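Local coordinates for peptide-binding protein (Photobacterium damsela subsp. piscicida, PDB 6SQX) that is a secreted NlpC/P60-family hydrolase that cleaves the peptidoglycan of potentially competing bacteria, probably as a cysteine-type D,L-endopeptidase, at residues I53-Y64 against F332-P340; R152-N162 against Y171-S179. One frame throughout, in Å; residues are numbered along the deposited sequence.

Interaction 1. Residues I53-Y64 against F332-P340; sequences IRQMNEYFNTQY and FSTFGIWLP
A chi1 of -177° swings the Phe60 ring away from its own backbone nitrogen, and Trp338 (chi1 -165°) does nearly the same, bringing the two aromatic groups against each other. The side chains cross at about a right angle, with the ring planes 71° apart. The indole turns its edge to the face of the phenyl ring in an offset edge-to-face pair, Phe60 CD2 lying 3.6 Å from Trp338 CB. A broad, flat indole suits this place because its face is used too: Gln63 CB sits over the centre of the five-membered ring, 3.5 Å from the centroid, a CH-pi contact. The amide end of Gln63 bonds instead to Pro81 O.

Gly336 ends its helix in a Schellman motif, with the positive phi that glycine tolerates, and its bare CA rests over a face of the Phe60 ring. Asn57 ND2 spans the turn's carbonyls, giving 2.8 Å to Gly336 O, reached from above the carbonyl plane, and 3.2 Å to Phe335 O, taken in plane on a lone pair. One amide nitrogen thus serves two oxygens at a helix end. A water accepts from Trp338 N and donates to Met56 O. The extended, unbranched chain of Met56 runs alongside Ile337, SD to CD1 3.7 Å, while the Ile53 side chain crosses Ile337 at about a right angle, CD1 touching CG1.

Helix 50-64 thereby covers the C-terminal end of helix 326-334 and the loop that follows; Phe335 stacks on Phe301 of helix 298-308, and Trp338 NE1 bonds to Gln204, between strands 198-203 and 206-211.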
# COMPACT_ATOMS: atom_id res chain seq x y z
N ILE A 53 -0.51 17.74 12.92
CA ILE A 53 0.35 16.56 12.81
C ILE A 53 0.34 15.76 14.11
O ILE A 53 0.42 14.53 14.08
CB ILE A 53 1.77 16.92 12.29
CG1 ILE A 53 2.54 15.65 11.86
CG2 ILE A 53 2.58 17.63 13.35
CD1 ILE A 53 1.88 14.86 10.73
N ARG A 54 0.22 16.44 15.27
CA ARG A 54 0.12 15.72 16.53
C ARG A 54 -1.13 14.84 16.55
O ARG A 54 -1.07 13.67 16.95
CB ARG A 54 0.11 16.70 17.71
CG ARG A 54 -0.15 16.01 19.03
CD ARG A 54 -0.37 17.01 20.16
NE ARG A 54 -0.98 16.38 21.33
CZ ARG A 54 -1.12 16.96 22.52
NH1 ARG A 54 -1.69 16.30 23.52
NH2 ARG A 54 -0.67 18.20 22.72
N GLN A 55 -2.27 15.37 16.10
CA GLN A 55 -3.48 14.55 16.06
C GLN A 55 -3.32 13.39 15.09
O GLN A 55 -3.73 12.26 15.38
CB GLN A 55 -4.68 15.40 15.64
CG GLN A 55 -4.92 16.65 16.50
CD GLN A 55 -4.93 16.37 18.00
OE1 GLN A 55 -5.70 15.53 18.48
NE2 GLN A 55 -4.07 17.08 18.75
N MET A 56 -2.69 13.64 13.93
CA MET A 56 -2.47 12.57 12.97
C MET A 56 -1.53 11.50 13.55
O MET A 56 -1.73 10.30 13.33
CB MET A 56 -1.87 13.13 11.67
CG MET A 56 -2.84 13.98 10.87
SD MET A 56 -1.96 14.77 9.53
CE MET A 56 -3.33 15.33 8.53
N ASN A 57 -0.49 11.94 14.26
CA ASN A 57 0.47 10.98 14.81
C ASN A 57 -0.17 10.14 15.92
O ASN A 57 0.11 8.95 16.03
CB ASN A 57 1.70 11.70 15.38
CG ASN A 57 2.62 12.34 14.34
OD1 ASN A 57 3.44 13.20 14.74
ND2 ASN A 57 2.52 11.93 13.05
N GLU A 58 -1.04 10.75 16.74
CA GLU A 58 -1.76 9.97 17.75
C GLU A 58 -2.65 8.92 17.10
O GLU A 58 -2.71 7.76 17.53
CB GLU A 58 -2.56 10.90 18.66
CG GLU A 58 -1.66 11.64 19.63
CD GLU A 58 -2.42 12.65 20.46
OE1 GLU A 58 -3.68 12.56 20.47
OE2 GLU A 58 -1.77 13.51 21.09
N TYR A 59 -3.36 9.31 16.04
CA TYR A 59 -4.18 8.35 15.33
C TYR A 59 -3.32 7.23 14.76
O TYR A 59 -3.64 6.05 14.90
CB TYR A 59 -5.01 9.04 14.24
CG TYR A 59 -5.90 8.14 13.44
CD1 TYR A 59 -6.98 7.49 14.02
CD2 TYR A 59 -5.68 7.94 12.07
CE1 TYR A 59 -7.82 6.68 13.28
CE2 TYR A 59 -6.51 7.12 11.31
CZ TYR A 59 -7.59 6.48 11.92
OH TYR A 59 -8.41 5.67 11.17
N PHE A 60 -2.19 7.59 14.12
CA PHE A 60 -1.27 6.58 13.60
C PHE A 60 -0.89 5.57 14.69
O PHE A 60 -0.91 4.35 14.45
CB PHE A 60 -0.02 7.24 12.98
CG PHE A 60 0.92 6.25 12.36
CD1 PHE A 60 1.80 5.51 13.16
CD2 PHE A 60 0.95 6.07 10.98
CE1 PHE A 60 2.64 4.55 12.60
CE2 PHE A 60 1.80 5.12 10.41
CZ PHE A 60 2.65 4.36 11.23
N ASN A 61 -0.47 6.05 15.86
CA ASN A 61 -0.04 5.11 16.89
C ASN A 61 -1.18 4.19 17.32
O ASN A 61 -0.97 2.98 17.50
CB ASN A 61 0.59 5.85 18.06
CG ASN A 61 2.06 6.27 17.77
OD1 ASN A 61 2.70 5.75 16.84
ND2 ASN A 61 2.59 7.19 18.58
N THR A 62 -2.40 4.71 17.41
CA THR A 62 -3.52 3.85 17.79
C THR A 62 -3.75 2.77 16.75
O THR A 62 -3.92 1.59 17.09
CB THR A 62 -4.79 4.68 17.97
OG1 THR A 62 -4.59 5.60 19.05
CG2 THR A 62 -5.99 3.76 18.29
N GLN A 63 -3.71 3.15 15.46
CA GLN A 63 -4.02 2.17 14.42
C GLN A 63 -2.86 1.20 14.23
O GLN A 63 -3.07 -0.01 14.02
CB GLN A 63 -4.32 2.86 13.08
CG GLN A 63 -5.47 3.91 13.14
CD GLN A 63 -6.78 3.35 13.70
OE1 GLN A 63 -6.88 3.05 14.88
NE2 GLN A 63 -7.79 3.20 12.83
N TYR A 64 -1.64 1.74 14.25
CA TYR A 64 -0.45 0.94 13.94
C TYR A 64 -0.18 -0.10 15.03
O TYR A 64 0.24 -1.23 14.72
CB TYR A 64 0.76 1.87 13.82
CG TYR A 64 2.03 1.22 13.36
CD1 TYR A 64 2.18 0.79 12.04
CD2 TYR A 64 3.13 1.10 14.23
CE1 TYR A 64 3.40 0.25 11.59
CE2 TYR A 64 4.32 0.55 13.79
CZ TYR A 64 4.42 0.11 12.48
OH TYR A 64 5.62 -0.41 12.00
N PHE A 332 2.93 8.08 3.44
CA PHE A 332 2.43 8.80 4.60
C PHE A 332 2.93 8.19 5.90
O PHE A 332 3.06 8.92 6.90
CB PHE A 332 0.90 8.92 4.53
CG PHE A 332 0.46 10.05 3.63
CD1 PHE A 332 0.52 11.36 4.08
CD2 PHE A 332 0.04 9.79 2.31
CE1 PHE A 332 0.13 12.44 3.25
CE2 PHE A 332 -0.34 10.86 1.47
CZ PHE A 332 -0.30 12.19 1.96
N SER A 333 3.21 6.87 5.90
CA SER A 333 3.66 6.21 7.13
C SER A 333 4.97 6.81 7.63
O SER A 333 5.18 6.90 8.84
CB SER A 333 3.79 4.69 6.95
OG SER A 333 4.88 4.34 6.09
N THR A 334 5.85 7.23 6.71
CA THR A 334 7.13 7.85 7.08
C THR A 334 6.93 9.10 7.94
O THR A 334 7.78 9.44 8.78
CB THR A 334 7.83 8.23 5.78
OG1 THR A 334 8.12 7.01 5.09
CG2 THR A 334 9.12 9.01 5.99
N PHE A 335 5.79 9.77 7.76
CA PHE A 335 5.43 10.99 8.46
C PHE A 335 4.49 10.73 9.65
O PHE A 335 3.98 11.69 10.24
CB PHE A 335 4.79 11.95 7.45
CG PHE A 335 5.73 12.34 6.35
CD1 PHE A 335 6.68 13.35 6.59
CD2 PHE A 335 5.71 11.67 5.14
CE1 PHE A 335 7.59 13.69 5.60
CE2 PHE A 335 6.62 12.02 4.13
CZ PHE A 335 7.59 13.01 4.38
N GLY A 336 4.20 9.45 9.95
CA GLY A 336 3.25 9.18 11.02
C GLY A 336 1.82 9.56 10.69
O GLY A 336 1.08 10.00 11.58
N ILE A 337 1.42 9.40 9.43
CA ILE A 337 0.06 9.65 8.98
C ILE A 337 -0.45 8.33 8.46
O ILE A 337 0.20 7.72 7.59
CB ILE A 337 0.02 10.73 7.89
CG1 ILE A 337 0.54 12.05 8.47
CG2 ILE A 337 -1.39 10.86 7.34
CD1 ILE A 337 0.68 13.17 7.42
N TRP A 338 -1.55 7.83 9.04
CA TRP A 338 -1.99 6.46 8.80
C TRP A 338 -3.11 6.46 7.78
O TRP A 338 -4.14 7.11 7.99
CB TRP A 338 -2.54 5.84 10.10
CG TRP A 338 -2.68 4.34 10.02
CD1 TRP A 338 -1.71 3.40 10.31
CD2 TRP A 338 -3.85 3.60 9.63
NE1 TRP A 338 -2.21 2.14 10.12
CE2 TRP A 338 -3.52 2.23 9.69
CE3 TRP A 338 -5.15 3.97 9.24
CZ2 TRP A 338 -4.43 1.22 9.36
CZ3 TRP A 338 -6.07 2.96 8.93
CH2 TRP A 338 -5.71 1.61 8.99
N LEU A 339 -2.93 5.68 6.70
CA LEU A 339 -3.97 5.39 5.73
C LEU A 339 -4.28 3.90 5.75
O LEU A 339 -3.39 3.08 5.99
CB LEU A 339 -3.48 5.73 4.30
CG LEU A 339 -3.15 7.20 4.00
CD1 LEU A 339 -2.86 7.39 2.50
CD2 LEU A 339 -4.21 8.19 4.49
N PRO A 340 -5.53 3.52 5.44
CA PRO A 340 -5.82 2.09 5.25
C PRO A 340 -5.17 1.52 4.01
O PRO A 340 -4.59 2.26 3.22
CB PRO A 340 -7.35 2.03 5.15
CG PRO A 340 -7.83 3.41 5.09
CD PRO A 340 -6.71 4.39 5.38
O HOH W 1 -2.82 9.58 10.80

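Interaction 2. Residues R152-N162 against Y171-S179; sequences RSLPTSDAFYN and YPFDYIQLS. With EDO (1,2-ethanediol), chain H; EDO (1,2-ethanediol), chain P.
An Asx turn at Asp174, set within a type I beta turn from Asp174 to Gln177, joins the loop after strand 149-152 to the start of strand 177-181 in the SH3b1-type region. Asp174 suits this place because both carboxylate oxygens are used. OD1 accepts from Ile176 N and, across the contact, from Phe160 N at 2.9 Å, the two donors coming from opposite faces of the carboxylate plane. OD2 takes both terminal nitrogens of Arg152: NH2 comes on the syn lone pair at 2.9 Å, NH1 from above the carboxylate plane at 3.0 Å.

Bends at chi2 and chi3 (-69° and -72°) curl the arginine back over its own loop, where NE gives a nearly straight bond to Thr156 O. NH1 also donates to Gln177 OE1, 2.8 Å away. Five N-H groups in one plane let arginine tie loop, turn and strand together, and the salt bridge to Asp174 probably offsets its buried charge. In one of its two conformers, Ile176 covers one guanidinium face with CG2 and turns CG1 to Phe160 CB.

Backbone hydrogen bonds run from Ser153 N to Ile176 O, beside the antiparallel non-hydrogen-bonded pair Arg152-Gln177, and from Tyr175 N to Phe160 O at 2.9 Å. The Tyr161 side chain crosses that of Asp174 at about a right angle, Tyr161 CE1 lying 3.7 Å from Asp174 CB. The ethanediol of chain H, probably from the crystallisation liquor, lies over one face of the Tyr175 ring, C2 above its centre, and its O2 accepts from Asn162 ND2 at 2.8 Å.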
# COMPACT_ATOMS: atom_id res chain seq x y z
N ARG A 152 -0.27 -13.05 1.61
CA ARG A 152 -0.97 -13.85 0.60
C ARG A 152 -2.38 -14.19 1.09
O ARG A 152 -2.60 -14.44 2.28
CB ARG A 152 -0.20 -15.20 0.39
CG ARG A 152 1.34 -15.05 0.14
CD ARG A 152 1.65 -14.40 -1.23
NE ARG A 152 1.36 -15.35 -2.31
CZ ARG A 152 1.26 -15.04 -3.59
NH1 ARG A 152 1.40 -13.75 -3.95
NH2 ARG A 152 1.00 -15.99 -4.49
N SER A 153 -3.34 -14.25 0.16
CA SER A 153 -4.70 -14.55 0.60
C SER A 153 -4.89 -16.01 0.98
O SER A 153 -5.85 -16.33 1.69
CB SER A 153 -5.69 -14.14 -0.47
OG SER A 153 -5.60 -14.96 -1.61
N LEU A 154 -4.05 -16.91 0.47
CA LEU A 154 -4.01 -18.33 0.78
C LEU A 154 -2.55 -18.67 1.05
O LEU A 154 -1.66 -17.99 0.54
CB LEU A 154 -4.45 -19.15 -0.44
CG LEU A 154 -5.92 -19.00 -0.85
CD1 LEU A 154 -6.16 -19.74 -2.16
CD2 LEU A 154 -6.83 -19.55 0.27
N PRO A 155 -2.29 -19.71 1.83
CA PRO A 155 -0.87 -20.02 2.18
C PRO A 155 -0.15 -20.74 1.05
O PRO A 155 0.04 -21.96 1.05
CB PRO A 155 -1.02 -20.91 3.42
CG PRO A 155 -2.38 -21.57 3.25
CD PRO A 155 -3.24 -20.48 2.64
N THR A 156 0.25 -19.94 0.05
CA THR A 156 0.95 -20.47 -1.11
C THR A 156 1.70 -19.34 -1.77
O THR A 156 1.24 -18.19 -1.78
CB THR A 156 -0.01 -21.11 -2.14
OG1 THR A 156 0.72 -21.67 -3.25
CG2 THR A 156 -1.02 -20.10 -2.66
N SER A 157 2.88 -19.68 -2.29
CA SER A 157 3.64 -18.77 -3.14
C SER A 157 3.23 -18.87 -4.60
O SER A 157 3.69 -18.06 -5.42
CB SER A 157 5.14 -19.02 -2.98
OG SER A 157 5.45 -20.36 -3.30
N ASP A 158 2.39 -19.84 -4.93
CA ASP A 158 1.93 -19.97 -6.31
C ASP A 158 0.93 -18.87 -6.59
O ASP A 158 0.31 -18.33 -5.66
CB ASP A 158 1.26 -21.33 -6.48
CG ASP A 158 1.24 -21.79 -7.94
OD1 ASP A 158 1.76 -21.05 -8.81
OD2 ASP A 158 0.71 -22.89 -8.22
N ALA A 159 0.85 -18.47 -7.86
CA ALA A 159 0.02 -17.35 -8.29
C ALA A 159 -1.34 -17.82 -8.74
O ALA A 159 -1.54 -19.00 -9.08
CB ALA A 159 0.69 -16.63 -9.47
N PHE A 160 -2.29 -16.87 -8.78
CA PHE A 160 -3.52 -17.02 -9.57
C PHE A 160 -3.59 -15.83 -10.51
O PHE A 160 -3.88 -14.71 -10.06
CB PHE A 160 -4.80 -17.07 -8.71
CG PHE A 160 -6.04 -17.30 -9.54
CD1 PHE A 160 -6.70 -16.24 -10.16
CD2 PHE A 160 -6.52 -18.57 -9.73
CE1 PHE A 160 -7.81 -16.45 -10.96
CE2 PHE A 160 -7.64 -18.79 -10.53
CZ PHE A 160 -8.28 -17.72 -11.14
N TYR A 161 -3.29 -16.08 -11.79
CA TYR A 161 -3.43 -15.10 -12.86
C TYR A 161 -4.65 -15.45 -13.70
O TYR A 161 -4.97 -16.63 -13.90
CB TYR A 161 -2.22 -15.14 -13.79
CG TYR A 161 -0.93 -14.71 -13.16
CD1 TYR A 161 -0.73 -13.37 -12.76
CD2 TYR A 161 0.12 -15.62 -13.03
CE1 TYR A 161 0.48 -12.97 -12.19
CE2 TYR A 161 1.36 -15.22 -12.51
CZ TYR A 161 1.52 -13.90 -12.07
OH TYR A 161 2.72 -13.49 -11.53
N ASN A 162 -5.30 -14.42 -14.22
CA ASN A 162 -6.17 -14.64 -15.38
C ASN A 162 -5.29 -14.76 -16.63
O ASN A 162 -4.07 -14.58 -16.57
CB ASN A 162 -7.16 -13.48 -15.51
CG ASN A 162 -8.22 -13.48 -14.38
OD1 ASN A 162 -8.77 -14.53 -14.02
ND2 ASN A 162 -8.48 -12.30 -13.83
N TYR A 171 1.30 -10.95 -15.03
CA TYR A 171 2.11 -10.26 -14.03
C TYR A 171 1.95 -8.75 -14.19
O TYR A 171 1.91 -8.25 -15.32
CB TYR A 171 3.59 -10.68 -14.21
CG TYR A 171 4.49 -10.07 -13.18
CD1 TYR A 171 4.74 -10.72 -11.97
CD2 TYR A 171 5.12 -8.84 -13.41
CE1 TYR A 171 5.60 -10.16 -11.00
CE2 TYR A 171 5.94 -8.27 -12.46
CZ TYR A 171 6.18 -8.93 -11.25
OH TYR A 171 7.01 -8.33 -10.31
N PRO A 172 1.82 -7.99 -13.09
CA PRO A 172 1.98 -8.40 -11.69
C PRO A 172 0.64 -8.78 -11.01
O PRO A 172 0.61 -8.86 -9.76
CB PRO A 172 2.54 -7.12 -11.02
CG PRO A 172 1.80 -5.95 -11.77
CD PRO A 172 1.81 -6.51 -13.23
N PHE A 173 -0.42 -9.00 -11.79
CA PHE A 173 -1.76 -9.20 -11.25
C PHE A 173 -2.00 -10.65 -10.81
O PHE A 173 -2.88 -11.36 -11.32
CB PHE A 173 -2.78 -8.73 -12.28
CG PHE A 173 -2.70 -7.27 -12.56
CD1 PHE A 173 -3.19 -6.33 -11.64
CD2 PHE A 173 -2.01 -6.78 -13.69
CE1 PHE A 173 -3.07 -4.95 -11.86
CE2 PHE A 173 -1.91 -5.41 -13.93
CZ PHE A 173 -2.41 -4.49 -13.00
N ASP A 174 -1.19 -11.07 -9.83
CA ASP A 174 -1.42 -12.32 -9.10
C ASP A 174 -2.42 -12.02 -8.00
O ASP A 174 -2.10 -11.32 -7.05
CB ASP A 174 -0.08 -12.76 -8.49
CG ASP A 174 -0.21 -13.92 -7.50
OD1 ASP A 174 -1.33 -14.48 -7.35
OD2 ASP A 174 0.80 -14.27 -6.86
N TYR A 175 -3.64 -12.54 -8.13
CA TYR A 175 -4.69 -12.11 -7.21
C TYR A 175 -4.52 -12.65 -5.80
O TYR A 175 -5.20 -12.15 -4.89
CB TYR A 175 -6.07 -12.43 -7.81
CG TYR A 175 -6.31 -11.52 -9.00
CD1 TYR A 175 -6.56 -10.15 -8.82
CD2 TYR A 175 -6.16 -11.99 -10.30
CE1 TYR A 175 -6.72 -9.30 -9.94
CE2 TYR A 175 -6.33 -11.16 -11.39
CZ TYR A 175 -6.60 -9.81 -11.20
OH TYR A 175 -6.75 -8.98 -12.29
N ILE A 176 -3.62 -13.63 -5.60
CA ILE A 176 -3.29 -14.09 -4.25
C ILE A 176 -2.48 -13.05 -3.49
O ILE A 176 -2.43 -13.07 -2.25
CB ILE A 176 -2.53 -15.43 -4.29
CG1 ILE A 176 -3.27 -16.46 -5.15
CG2 ILE A 176 -2.26 -15.97 -2.89
CD1 ILE A 176 -4.68 -16.76 -4.69
N GLN A 177 -1.82 -12.13 -4.20
CA GLN A 177 -0.92 -11.18 -3.57
C GLN A 177 -1.70 -10.01 -2.96
O GLN A 177 -2.44 -9.31 -3.67
CB GLN A 177 0.07 -10.68 -4.63
CG GLN A 177 1.10 -9.63 -4.05
CD GLN A 177 1.79 -10.14 -2.75
OE1 GLN A 177 2.15 -11.35 -2.65
NE2 GLN A 177 1.95 -9.24 -1.75
N LEU A 178 -1.54 -9.78 -1.64
CA LEU A 178 -2.35 -8.76 -0.99
C LEU A 178 -1.59 -7.51 -0.55
O LEU A 178 -2.05 -6.38 -0.81
CB LEU A 178 -3.00 -9.34 0.26
CG LEU A 178 -4.01 -10.45 0.00
CD1 LEU A 178 -4.63 -10.91 1.35
CD2 LEU A 178 -5.13 -10.03 -0.99
N SER A 179 -0.47 -7.66 0.16
CA SER A 179 0.22 -6.51 0.73
C SER A 179 1.69 -6.84 0.93
O SER A 179 2.08 -8.02 0.94
CB SER A 179 -0.34 -6.14 2.11
OG SER A 179 -1.71 -5.81 1.98
C1 EDO H . -9.49 -12.97 -10.04
O1 EDO H . -10.68 -13.75 -10.20
C2 EDO H . -9.77 -11.52 -10.42
O2 EDO H . -10.22 -11.48 -11.80
C1 EDO P . -6.83 -4.96 -12.08
O1 EDO P . -7.33 -5.96 -11.20
C2 EDO P . -6.29 -5.74 -13.27
O2 EDO P . -5.92 -4.84 -14.32
O HOH W 2 -7.07 -13.27 -3.27
O HOH W 3 3.27 -15.32 -7.30
O HOH W 4 -4.03 -11.73 -13.89

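In the fold
The centres of the two interactions lie about 29 Å apart, on opposite sides of the chain's centre, and their nearest atoms are about 8 Å apart, without touching. Interaction 2 is nested along the chain inside the loop closed by interaction 1: helix 50-64 comes first, then the local pairing of 152-162 with 171-179, and finally 332-340. Interaction 1 therefore brings an early helix onto the NlpC/P60 region, whereas interaction 2 closes a loop at the SH3b1-type region. Two links join these regions: Gln204 bonds to Trp338, and Leu178 and Ser179 bond to Arg341, just beyond 332-340. Early helix, SH3-type part and peptidase part are thus joined in one compact chain.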